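Local coordinates for protein cyclopenase asqI (Emericella nidulans, PDB 5YY3) that catalyses, as a zinc-dependent cyclopenase of the tyrosinase family, the ring contraction of 4'-methoxycyclopenin to 4'-methoxyviridicatin in aspoquinolone biosynthesis, at residues D277-D280 and T281-V284; G556-Q559 and N560-L563. One frame throughout, in Å; residues are numbered along the deposited sequence.

Contact 1 (D277-D280 and T281-V284)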
# COMPACT_ATOMS: atom_id res chain seq x y z
N ASP A 277 35.83 -10.63 -10.06
CA ASP A 277 36.33 -10.64 -8.70
C ASP A 277 36.15 -11.96 -8.00
O ASP A 277 36.39 -12.06 -6.80
CB ASP A 277 35.64 -9.54 -7.91
CG ASP A 277 35.95 -8.18 -8.47
OD1 ASP A 277 36.76 -8.10 -9.42
OD2 ASP A 277 35.35 -7.20 -7.99
N MET A 278 35.69 -12.97 -8.74
CA MET A 278 35.53 -14.31 -8.19
C MET A 278 36.65 -15.20 -8.71
O MET A 278 36.77 -15.40 -9.92
CB MET A 278 34.16 -14.88 -8.54
CG MET A 278 33.78 -16.11 -7.75
SD MET A 278 32.21 -16.77 -8.31
CE MET A 278 31.91 -18.01 -7.05
N PRO A 279 37.48 -15.71 -7.80
CA PRO A 279 38.63 -16.53 -8.19
C PRO A 279 38.22 -17.77 -8.98
O PRO A 279 37.18 -18.37 -8.70
CB PRO A 279 39.27 -16.92 -6.85
CG PRO A 279 38.24 -16.64 -5.82
CD PRO A 279 37.42 -15.50 -6.35
N ASP A 280 39.04 -18.12 -9.95
CA ASP A 280 38.82 -19.28 -10.80
C ASP A 280 38.81 -20.59 -9.97
O ASP A 280 38.27 -21.60 -10.40
CB ASP A 280 39.90 -19.31 -11.89
CG ASP A 280 39.73 -20.47 -12.83
OD1 ASP A 280 38.70 -20.49 -13.56
OD2 ASP A 280 40.59 -21.38 -12.82
N THR A 281 39.40 -20.54 -8.78
CA THR A 281 39.42 -21.70 -7.88
C THR A 281 38.04 -22.02 -7.28
O THR A 281 37.85 -23.11 -6.74
CB THR A 281 40.42 -21.49 -6.72
OG1 THR A 281 40.03 -20.36 -5.92
CG2 THR A 281 41.83 -21.29 -7.26
N LEU A 282 37.10 -21.09 -7.37
CA LEU A 282 35.75 -21.33 -6.87
C LEU A 282 34.76 -21.63 -7.98
O LEU A 282 33.71 -22.23 -7.74
CB LEU A 282 35.25 -20.13 -6.08
CG LEU A 282 35.68 -19.98 -4.63
CD1 LEU A 282 35.04 -18.73 -4.08
CD2 LEU A 282 35.27 -21.20 -3.84
N ASN A 283 35.10 -21.23 -9.19
CA ASN A 283 34.09 -20.99 -10.20
C ASN A 283 34.62 -21.11 -11.61
O ASN A 283 35.38 -20.26 -12.06
CB ASN A 283 33.51 -19.58 -9.99
CG ASN A 283 32.28 -19.32 -10.82
OD1 ASN A 283 31.41 -20.18 -10.95
ND2 ASN A 283 32.20 -18.12 -11.40
N VAL A 284 34.21 -22.15 -12.33
CA VAL A 284 34.61 -22.29 -13.73
C VAL A 284 33.80 -21.31 -14.55
O VAL A 284 32.62 -21.11 -14.28
CB VAL A 284 34.41 -23.75 -14.25
CG1 VAL A 284 34.54 -23.80 -15.78
CG2 VAL A 284 35.41 -24.68 -13.60

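Contact 2 (G556-Q559 and N560-L563)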
# COMPACT_ATOMS: atom_id res chain seq x y z
N GLY A 556 10.37 -34.79 3.85
CA GLY A 556 9.02 -34.53 3.39
C GLY A 556 8.58 -33.08 3.60
O GLY A 556 9.36 -32.21 4.01
N TRP A 557 7.32 -32.80 3.30
CA TRP A 557 6.78 -31.46 3.45
C TRP A 557 6.42 -31.16 4.92
O TRP A 557 5.78 -31.97 5.58
CB TRP A 557 5.56 -31.27 2.55
CG TRP A 557 5.27 -29.83 2.40
CD1 TRP A 557 4.23 -29.13 2.94
CD2 TRP A 557 6.08 -28.89 1.71
NE1 TRP A 557 4.32 -27.81 2.59
CE2 TRP A 557 5.46 -27.62 1.84
CE3 TRP A 557 7.27 -28.98 0.97
CZ2 TRP A 557 5.99 -26.46 1.28
CZ3 TRP A 557 7.79 -27.83 0.39
CH2 TRP A 557 7.15 -26.58 0.55
N PRO A 558 6.85 -30.00 5.44
CA PRO A 558 6.56 -29.68 6.85
C PRO A 558 5.04 -29.68 7.17
O PRO A 558 4.25 -29.12 6.41
CB PRO A 558 7.17 -28.28 7.03
CG PRO A 558 8.20 -28.16 5.93
CD PRO A 558 7.67 -28.96 4.79
N GLN A 559 4.65 -30.32 8.27
CA GLN A 559 3.24 -30.38 8.66
C GLN A 559 2.61 -28.98 8.83
O GLN A 559 1.47 -28.74 8.43
CB GLN A 559 3.09 -31.19 9.96
CG GLN A 559 1.65 -31.37 10.44
CD GLN A 559 0.78 -32.03 9.39
OE1 GLN A 559 1.01 -33.18 8.99
NE2 GLN A 559 -0.22 -31.30 8.91
N ASN A 560 3.38 -28.04 9.40
CA ASN A 560 2.90 -26.68 9.60
C ASN A 560 2.67 -25.90 8.30
O ASN A 560 2.00 -24.87 8.32
CB ASN A 560 3.88 -25.90 10.46
CG ASN A 560 5.18 -25.64 9.76
OD1 ASN A 560 5.82 -26.56 9.27
ND2 ASN A 560 5.59 -24.37 9.70
N LEU A 561 3.21 -26.39 7.18
CA LEU A 561 3.01 -25.73 5.89
C LEU A 561 2.10 -26.52 4.97
O LEU A 561 1.99 -26.20 3.79
CB LEU A 561 4.35 -25.50 5.16
CG LEU A 561 5.42 -24.73 5.91
CD1 LEU A 561 6.64 -24.51 5.02
CD2 LEU A 561 4.86 -23.39 6.40
N MET A 562 1.45 -27.56 5.50
CA MET A 562 0.65 -28.44 4.65
C MET A 562 -0.48 -27.68 4.01
O MET A 562 -0.82 -27.90 2.85
CB MET A 562 0.10 -29.62 5.45
CG MET A 562 1.11 -30.75 5.63
SD MET A 562 1.42 -31.62 4.08
CE MET A 562 -0.17 -32.43 3.85
N LEU A 563 -1.06 -26.75 4.76
CA LEU A 563 -2.14 -25.92 4.24
C LEU A 563 -1.60 -24.59 3.73
O LEU A 563 -0.82 -23.94 4.42
CB LEU A 563 -3.19 -25.69 5.32
CG LEU A 563 -4.53 -26.41 5.34
CD1 LEU A 563 -4.43 -27.82 4.87
CD2 LEU A 563 -5.11 -26.35 6.74

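Contact 1 (D277-D280 and T281-V284)
L282 N donates to P279 O at 3.0 Å and nearly straight, at 163°, closing a type I β-turn with D280 and T281 at its corners. One residue on, N283 N reaches D280 O at 3.4 Å, a weak bond that carries the winding slightly further.

The apolar contacts line up beside this turn. M278 runs fully extended from its CG, which stands anti to the backbone N (chi1 -166°), and its thioether end crosses the side chain of N283 at about a right angle: SD lies 3.5 Å from N283 CB, and CE lies 3.7 Å from the same CB. L282 sends its side chain the same way as the ring of P279, alongside it, with CD1 4.2 Å from P279 CG. The hydroxyl of T281 also meets the proline, OG1 3.6 Å from P279 CB.

The polar contacts lead out of the turn. N283 ND2, 3.4 Å from M278 SD, gives its hydrogen bond to E365, while R274 binds N283 O and N73 binds L282 O. In this region of the hemocyanin copper-domain family, the turn thus ties its loop to helix 355-367 through E365 and to the loop before helix 77-92 through N73. The N-H side of its buried amide (ND2) is satisfied by a carboxylate, and the methionine sulfur probably lends that amide mainly van der Waals cover.

Contact 2 (G556-Q559 and N560-L563)
W557 reaches over the following turn to L561, its NE1 donating to L561 O at 3.1 Å and 158°. The acceptor lies in the plane of the indole, but the N-H meets the carbonyl from above its own plane. Two successive backbone bonds wind the chain here: L561 N to P558 O at 3.0 Å, and M562 N to Q559 O at 3.2 Å. They make two overlapping turns of a short 3-10 segment, in the hemocyanin-type Ig-like region between strands 523-528 and 571-580. By way of W557, whose side chain is about 7 Å from that of the zinc ligand H186, the segment lies close to the metal site; W557 and L561 both pack on L182 of helix 180-193, which carries H186, and R224 makes a cation-pi contact with the indole.

M562, bent at chi2 (-71°) and chi3, brings SD to the indole edge, 3.9 Å from W557 CD1, a Met-aromatic contact. P558 CD sits over one face of the indole, toward the rim, while L561 CB approaches W557 NE1 at 3.5 Å. P558 CG also meets L561 CD1 at 4.1 Å. The amide of N560 turns back over the turn, OD1 near P558 CB, and its ND2 is bound by D179 and L462 O.

Both contacts are pairs of overlapping turns in loops, each with two successive i to i+3 backbone bonds, the second of them weak in contact 1, and each begun by a proline that offers its carbonyl. Contact 1, its centre about 29 Å from that of the chain, is partly buried: its corners are exposed while M278, L282 and N283 are buried. Contact 2 is buried, its centre about 12 Å from the chain's. Each has a methionine sulfur, beside an amide in the first and at an indole edge in the second, where a side-chain hydrogen bond to the backbone is added. Contact 1 belongs to the region of the hemocyanin copper-domain family, away from the zinc ligands; contact 2 brings the Ig-like region against a zinc-bearing helix.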